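Local coordinates for protein mariner Mos1 transposase (PDB 4MDB) that moves the Mos1 transposon by cut-and-paste DNA transposition, cleaving and joining DNA in a catalytic domain that uses two divalent metal ions per subunit, at residues A[8-11]-A[12-16]; A[141-145]-A[146-150]; A[181-184]-A[185-189]. The protein carries 1 engineered substitution. All coordinates share one frame; numbering follows the deposited sequence.

Contact 1: residues A[8-11]-A[12-16]; sequences QMER and RKNTC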
# COMPACT_ATOMS: atom_id res chain seq x y z
N GLN A 8 12.19 11.14 -13.70
CA GLN A 8 11.40 10.80 -12.49
C GLN A 8 10.33 11.85 -12.20
O GLN A 8 9.18 11.51 -11.82
CB GLN A 8 12.29 10.61 -11.30
CG GLN A 8 13.27 9.40 -11.43
CD GLN A 8 14.47 9.45 -10.52
OE1 GLN A 8 14.72 10.41 -9.83
NE2 GLN A 8 15.26 8.38 -10.55
N MET A 9 10.70 13.11 -12.38
CA MET A 9 9.73 14.21 -12.11
C MET A 9 8.70 14.22 -13.20
O MET A 9 7.51 14.47 -12.95
CB MET A 9 10.47 15.56 -11.99
CG MET A 9 11.34 15.70 -10.77
SD MET A 9 12.08 17.35 -10.65
CE MET A 9 13.43 17.21 -11.79
N GLU A 10 9.07 13.88 -14.43
CA GLU A 10 8.12 13.89 -15.54
C GLU A 10 7.07 12.77 -15.32
O GLU A 10 5.86 13.01 -15.47
CB GLU A 10 8.88 13.77 -16.84
CG GLU A 10 8.31 13.11 -18.06
CD GLU A 10 9.44 12.90 -19.09
OE1 GLU A 10 9.96 11.77 -19.21
OE2 GLU A 10 9.91 13.88 -19.72
N ARG A 11 7.56 11.59 -14.93
CA ARG A 11 6.67 10.41 -14.68
C ARG A 11 5.70 10.71 -13.53
O ARG A 11 4.45 10.49 -13.65
CB ARG A 11 7.48 9.16 -14.38
CG ARG A 11 6.59 7.89 -14.24
CD ARG A 11 7.26 6.67 -14.86
NE ARG A 11 6.65 5.37 -14.49
CZ ARG A 11 7.19 4.44 -13.69
NH1 ARG A 11 8.36 4.63 -13.08
NH2 ARG A 11 6.51 3.31 -13.48
N ARG A 12 6.23 11.31 -12.48
CA ARG A 12 5.38 11.72 -11.31
C ARG A 12 4.32 12.69 -11.76
O ARG A 12 3.14 12.52 -11.52
CB ARG A 12 6.16 12.35 -10.15
CG ARG A 12 6.94 11.34 -9.30
CD ARG A 12 8.05 11.92 -8.50
NE ARG A 12 7.56 12.97 -7.63
CZ ARG A 12 7.03 12.80 -6.43
NH1 ARG A 12 6.85 11.55 -5.95
NH2 ARG A 12 6.58 13.83 -5.75
N LYS A 13 4.72 13.76 -12.50
CA LYS A 13 3.72 14.76 -12.87
C LYS A 13 2.69 14.18 -13.78
O LYS A 13 1.48 14.41 -13.60
CB LYS A 13 4.38 16.04 -13.52
CG LYS A 13 3.47 17.17 -13.69
CD LYS A 13 4.11 18.23 -14.57
CE LYS A 13 3.18 19.40 -14.57
NZ LYS A 13 3.53 20.43 -15.61
N ASN A 14 3.14 13.41 -14.74
CA ASN A 14 2.25 12.85 -15.76
C ASN A 14 1.23 11.85 -15.11
O ASN A 14 0.03 11.90 -15.41
CB ASN A 14 3.03 12.10 -16.83
CG ASN A 14 3.75 13.05 -17.78
OD1 ASN A 14 3.49 14.28 -17.78
ND2 ASN A 14 4.65 12.50 -18.62
N THR A 15 1.77 11.04 -14.21
CA THR A 15 0.92 10.03 -13.46
C THR A 15 -0.13 10.76 -12.64
O THR A 15 -1.34 10.43 -12.72
CB THR A 15 1.77 9.12 -12.64
OG1 THR A 15 2.64 8.40 -13.56
CG2 THR A 15 0.91 8.10 -11.82
N CYS A 16 0.30 11.76 -11.88
CA CYS A 16 -0.67 12.55 -11.10
C CYS A 16 -1.74 13.26 -11.96
O CYS A 16 -2.89 13.38 -11.57
CB CYS A 16 0.00 13.54 -10.19
SG CYS A 16 0.98 12.69 -8.92

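Contact 2: residues A[141-145]-A[146-150]; sequences DTLET and LNWEV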
# COMPACT_ATOMS: atom_id res chain seq x y z
N ASP A 141 0.50 -11.73 -14.35
CA ASP A 141 -0.53 -12.76 -14.77
C ASP A 141 -1.60 -12.92 -13.70
O ASP A 141 -2.83 -12.93 -13.96
CB ASP A 141 0.15 -14.10 -15.04
CG ASP A 141 0.95 -14.12 -16.36
OD1 ASP A 141 0.96 -13.06 -17.05
OD2 ASP A 141 1.59 -15.16 -16.69
N THR A 142 -1.16 -13.06 -12.47
CA THR A 142 -2.07 -13.26 -11.37
C THR A 142 -3.02 -12.04 -11.21
O THR A 142 -4.24 -12.18 -10.93
CB THR A 142 -1.29 -13.56 -10.07
OG1 THR A 142 -0.67 -14.85 -10.19
CG2 THR A 142 -2.15 -13.48 -8.84
N LEU A 143 -2.50 -10.81 -11.39
CA LEU A 143 -3.30 -9.63 -11.25
C LEU A 143 -4.34 -9.56 -12.39
O LEU A 143 -5.42 -9.07 -12.14
CB LEU A 143 -2.45 -8.34 -11.21
CG LEU A 143 -1.79 -8.14 -9.88
CD1 LEU A 143 -0.63 -7.10 -10.06
CD2 LEU A 143 -2.74 -7.69 -8.72
N GLU A 144 -3.94 -9.98 -13.57
CA GLU A 144 -4.85 -10.05 -14.76
C GLU A 144 -5.96 -11.05 -14.48
O GLU A 144 -7.09 -10.80 -14.79
CB GLU A 144 -4.12 -10.59 -16.00
CG GLU A 144 -3.29 -9.63 -16.82
CD GLU A 144 -2.62 -10.32 -18.01
OE1 GLU A 144 -1.59 -9.79 -18.51
OE2 GLU A 144 -3.12 -11.38 -18.46
N THR A 145 -5.59 -12.21 -13.94
CA THR A 145 -6.58 -13.28 -13.61
C THR A 145 -7.54 -12.81 -12.49
O THR A 145 -8.78 -12.98 -12.58
CB THR A 145 -5.83 -14.58 -13.22
OG1 THR A 145 -5.13 -15.03 -14.41
CG2 THR A 145 -6.81 -15.60 -12.86
N LEU A 146 -7.03 -12.19 -11.42
CA LEU A 146 -7.87 -11.55 -10.40
C LEU A 146 -8.71 -10.42 -11.02
O LEU A 146 -9.79 -10.15 -10.58
CB LEU A 146 -6.98 -10.98 -9.30
CG LEU A 146 -6.26 -12.02 -8.40
CD1 LEU A 146 -5.17 -11.36 -7.57
CD2 LEU A 146 -7.34 -12.64 -7.53
N ASN A 147 -8.15 -9.83 -12.05
CA ASN A 147 -8.73 -8.73 -12.82
C ASN A 147 -9.00 -7.50 -11.99
O ASN A 147 -10.04 -6.85 -12.05
CB ASN A 147 -9.93 -9.16 -13.60
CG ASN A 147 -10.04 -8.37 -14.90
OD1 ASN A 147 -10.89 -7.53 -15.04
ND2 ASN A 147 -9.13 -8.55 -15.74
N TRP A 148 -8.01 -7.18 -11.19
CA TRP A 148 -7.93 -5.90 -10.52
C TRP A 148 -7.32 -4.93 -11.47
O TRP A 148 -6.36 -5.24 -12.19
CB TRP A 148 -7.07 -6.05 -9.28
CG TRP A 148 -7.61 -7.06 -8.22
CD1 TRP A 148 -8.88 -7.69 -8.20
CD2 TRP A 148 -6.93 -7.54 -7.07
NE1 TRP A 148 -8.97 -8.47 -7.14
CE2 TRP A 148 -7.80 -8.43 -6.41
CE3 TRP A 148 -5.67 -7.28 -6.51
CZ2 TRP A 148 -7.48 -9.05 -5.21
CZ3 TRP A 148 -5.33 -7.97 -5.29
CH2 TRP A 148 -6.23 -8.84 -4.69
N GLU A 149 -7.84 -3.73 -11.43
CA GLU A 149 -7.25 -2.65 -12.19
C GLU A 149 -6.00 -2.14 -11.46
O GLU A 149 -6.11 -1.68 -10.33
CB GLU A 149 -8.28 -1.54 -12.30
CG GLU A 149 -7.73 -0.54 -13.28
CD GLU A 149 -8.51 0.74 -13.38
OE1 GLU A 149 -7.88 1.67 -14.01
OE2 GLU A 149 -9.63 0.83 -12.83
N VAL A 150 -4.85 -2.18 -12.12
CA VAL A 150 -3.61 -1.76 -11.52
C VAL A 150 -3.36 -0.28 -11.84
O VAL A 150 -3.28 0.15 -13.01
CB VAL A 150 -2.46 -2.66 -11.96
CG1 VAL A 150 -1.15 -2.19 -11.36
CG2 VAL A 150 -2.76 -4.07 -11.54

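Contact 3: residues A[181-184]-A[185-189]; sequences DSYE and SVKKW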
# COMPACT_ATOMS: atom_id res chain seq x y z
N ASP A 181 10.66 -8.47 21.25
CA ASP A 181 11.38 -9.60 21.79
C ASP A 181 11.25 -10.74 20.84
O ASP A 181 12.18 -11.49 20.62
CB ASP A 181 10.73 -9.99 23.13
CG ASP A 181 11.70 -10.63 24.09
OD1 ASP A 181 12.88 -10.21 24.14
OD2 ASP A 181 11.26 -11.54 24.83
N SER A 182 10.05 -10.89 20.28
CA SER A 182 9.73 -12.05 19.49
C SER A 182 8.95 -11.67 18.25
O SER A 182 8.26 -10.63 18.18
CB SER A 182 8.91 -13.05 20.32
OG SER A 182 7.61 -12.55 20.66
N TYR A 183 9.05 -12.52 17.26
CA TYR A 183 8.25 -12.36 16.10
C TYR A 183 6.75 -12.20 16.55
O TYR A 183 6.02 -11.35 16.01
CB TYR A 183 8.55 -13.51 15.12
CG TYR A 183 7.53 -13.67 14.08
CD1 TYR A 183 6.27 -14.17 14.41
CD2 TYR A 183 7.79 -13.34 12.74
CE1 TYR A 183 5.29 -14.32 13.45
CE2 TYR A 183 6.82 -13.52 11.77
CZ TYR A 183 5.56 -13.99 12.14
OH TYR A 183 4.54 -14.17 11.23
N GLU A 184 6.31 -12.92 17.60
CA GLU A 184 4.88 -12.85 17.97
C GLU A 184 4.49 -11.65 18.85
O GLU A 184 3.30 -11.32 18.95
CB GLU A 184 4.36 -14.19 18.54
CG GLU A 184 5.39 -15.05 19.25
CD GLU A 184 6.36 -15.72 18.31
OE1 GLU A 184 5.90 -16.37 17.33
OE2 GLU A 184 7.59 -15.61 18.55
N SER A 185 5.44 -10.95 19.44
CA SER A 185 5.10 -9.71 20.09
C SER A 185 4.77 -8.71 18.97
O SER A 185 3.84 -7.93 19.10
CB SER A 185 6.20 -9.14 20.98
OG SER A 185 7.48 -9.30 20.39
N VAL A 186 5.55 -8.76 17.89
CA VAL A 186 5.25 -7.87 16.75
C VAL A 186 3.82 -8.10 16.23
O VAL A 186 3.05 -7.16 16.07
CB VAL A 186 6.29 -8.02 15.64
CG1 VAL A 186 6.00 -7.08 14.45
CG2 VAL A 186 7.70 -7.77 16.14
N LYS A 187 3.48 -9.35 15.96
CA LYS A 187 2.15 -9.68 15.47
C LYS A 187 1.02 -9.16 16.40
O LYS A 187 0.05 -8.53 15.94
CB LYS A 187 2.08 -11.20 15.29
CG LYS A 187 1.16 -11.69 14.18
CD LYS A 187 1.54 -13.12 13.76
CE LYS A 187 0.76 -13.65 12.55
NZ LYS A 187 1.29 -13.15 11.25
N LYS A 188 1.14 -9.40 17.71
CA LYS A 188 0.17 -8.82 18.63
C LYS A 188 0.16 -7.29 18.65
O LYS A 188 -0.91 -6.65 18.70
CB LYS A 188 0.42 -9.27 20.08
CG LYS A 188 -0.74 -8.84 21.00
CD LYS A 188 -1.89 -9.86 20.90
CE LYS A 188 -3.26 -9.20 20.88
NZ LYS A 188 -3.61 -8.53 22.18
N TRP A 189 1.33 -6.68 18.68
CA TRP A 189 1.37 -5.23 18.65
C TRP A 189 0.63 -4.74 17.38
O TRP A 189 -0.21 -3.82 17.45
CB TRP A 189 2.81 -4.72 18.67
CG TRP A 189 2.85 -3.30 18.78
CD1 TRP A 189 2.76 -2.57 19.90
CD2 TRP A 189 2.95 -2.37 17.69
NE1 TRP A 189 2.80 -1.24 19.60
CE2 TRP A 189 2.90 -1.09 18.24
CE3 TRP A 189 3.02 -2.50 16.31
CZ2 TRP A 189 2.97 0.05 17.47
CZ3 TRP A 189 3.06 -1.32 15.54
CH2 TRP A 189 3.03 -0.11 16.10

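Contact 1: residues A[8-11]-A[12-16]
T15 and R11, one helical turn apart, form the dense part of this contact. R11 O is gripped twice by the same threonine: T15 N donates to R11 O at 2.8 Å, and T15 OG1 donates to R11 O, also at 2.8 Å. The two donors reach the oxygen from opposite faces of its plane, the hydroxyl 39° out of that plane. The second bond gives the buried T15 hydroxyl an acceptor. The hydroxyl reaches R11 O because OG1 stands beside its own backbone N (chi1 -62°). R12, also buried, runs its aliphatic part across the carbonyl of Q8, with R12 CG 3.4 Å from Q8 O, while R12 N donates to Q8 O at 3.0 Å. The guanidinium then leaves the contact for a salt bridge with D159 and carbonyl bonds at G221 and K222.

The E10–N14 side is looser and exposed. Their chains run alongside each other with carboxylate and amide planes only 5° apart, yet the side chains approach no closer than 3.8 Å, E10 CG to N14 ND2. Their firm link is the backbone bond from N14 N to E10 O, 2.8 Å. Four successive i+4 to i bonds, with a threonine hydroxyl doubling the last, mark the regular interior of an alpha-helix, here helix 6-25 of the catalytic domain.

Contact 2: residues A[141-145]-A[146-150]
The C-terminal end of helix 137-146, where L143 meets W148 across the last turn, has features of a Schellman motif. N147 is the first residue to leave helical geometry and does so with a positive phi of 60°, which turns the chain toward strand 149-150. The six-to-one bond of the motif is present but weak: W148 N donates to L143 O at 3.3 Å. The same oxygen also takes a weak bond from N147 N. The hydrophobic half of the motif is plain, since L143 CD2 lies 3.7 Å from W148 CE3, with the leucine and tryptophan side chains crossing at about a right angle. The other methyl of L143 goes to the strand, L143 CD1 standing 4.0 Å from V150 CG2, so the forked leucine end spans both residues.

L146 lies against a face of the same indole, its CD1 3.8 Å above the ring plane and offset toward the rim. With CG beside its own backbone N (chi1 -69°), L146 also runs alongside T142, and L146 CD1 comes 3.9 Å from T142 CG2. The last regular helical bond, L146 N to T142 O, is 2.8 Å long. Beyond it, N147 closes the end with its side chain: N147 ND2 donates to E144 O at 3.2 Å, the oxygen lying in the amide plane and the donor in the carbonyl plane.

In the fold, W148 and L146 face helix 96-113, touching N107, and W148 also meets L110. W148 and F126 bring their rings together at about 50°, L143 touches both F126 and L103, and E149 pairs its backbone with V124 and F126. The helix end is thereby fastened between helix 96-113 and the neighbouring strand 125-127.

Contact 3: residues A[181-184]-A[185-189]
The flat group that bridges this contact is the phenol of Y183, which K187 follows alongside, the two side chains pointing the same way. K187 CD comes 3.9 Å from Y183 CE1, an oblique approach to the ring. At the far end K187 NZ makes a weak bond of 3.4 Å to Y183 OH. The ring takes this course because CG lies opposite the backbone N (chi1 164°); separately, the bend of K187 at its last torsion (chi4 80°) places NZ near the hydroxyl. The stronger partner of Y183 OH is the carbonyl of L87, and the Y183 side chain also touches P90. The indole of W189, further along the helix, is stacked with W193 and meets F180 edge-to-face.

The helix begins just after S182, the residue before Y183. S182 is its N-cap, and its OG accepts from S185 N at 3.0 Å in a noticeably bent bond, the N-H...O angle being 137°. That oxygen is set between its own backbone N and carbonyl carbon, which turns it toward the amide of S185. The S185 hydroxyl makes a separate bond, S185 OG donating to S182 O at 2.7 Å. The S182 carbonyl also takes weak bonds from S185 N and from V186 N, and S185 OG accepts a long, weak one from D181 N at 3.4 Å. Regular helical bonding follows with K187 N to Y183 O, 3.2 Å, and K188 N to E184 O, 3.1 Å.

A neutral hydroxyl, S182 OG, therefore caps the helix start, while that of S185 bonds the S182 carbonyl; no ionic pair joins the two segments. At the phenol, donation to the L87 carbonyl leaves the oxygen able to accept from the lysine, whose positive charge would be expected to polarise that hydroxyl further.

How the contacts relate
From the N terminus, contact 1 lies within helix 6-25, contact 2 at the passage from helix 137-146 into strand 149-150, and contact 3 at the start of helix 183-196. Each joins adjoining segments, so none closes a loop over intervening residues; the three follow in series and neither nest nor cross. Contacts 1 and 2 have centres 24 Å apart, but R22, later on helix 6-25, makes a salt bridge to E149. Contacts 1 and 3 lie on opposite sides of the chain's centre, 39 Å apart between centres. Across the RNase H-like sheet, contact 2 includes edge strand 149-150, whereas contact 3 reaches L87 of the other edge strand, 81-87.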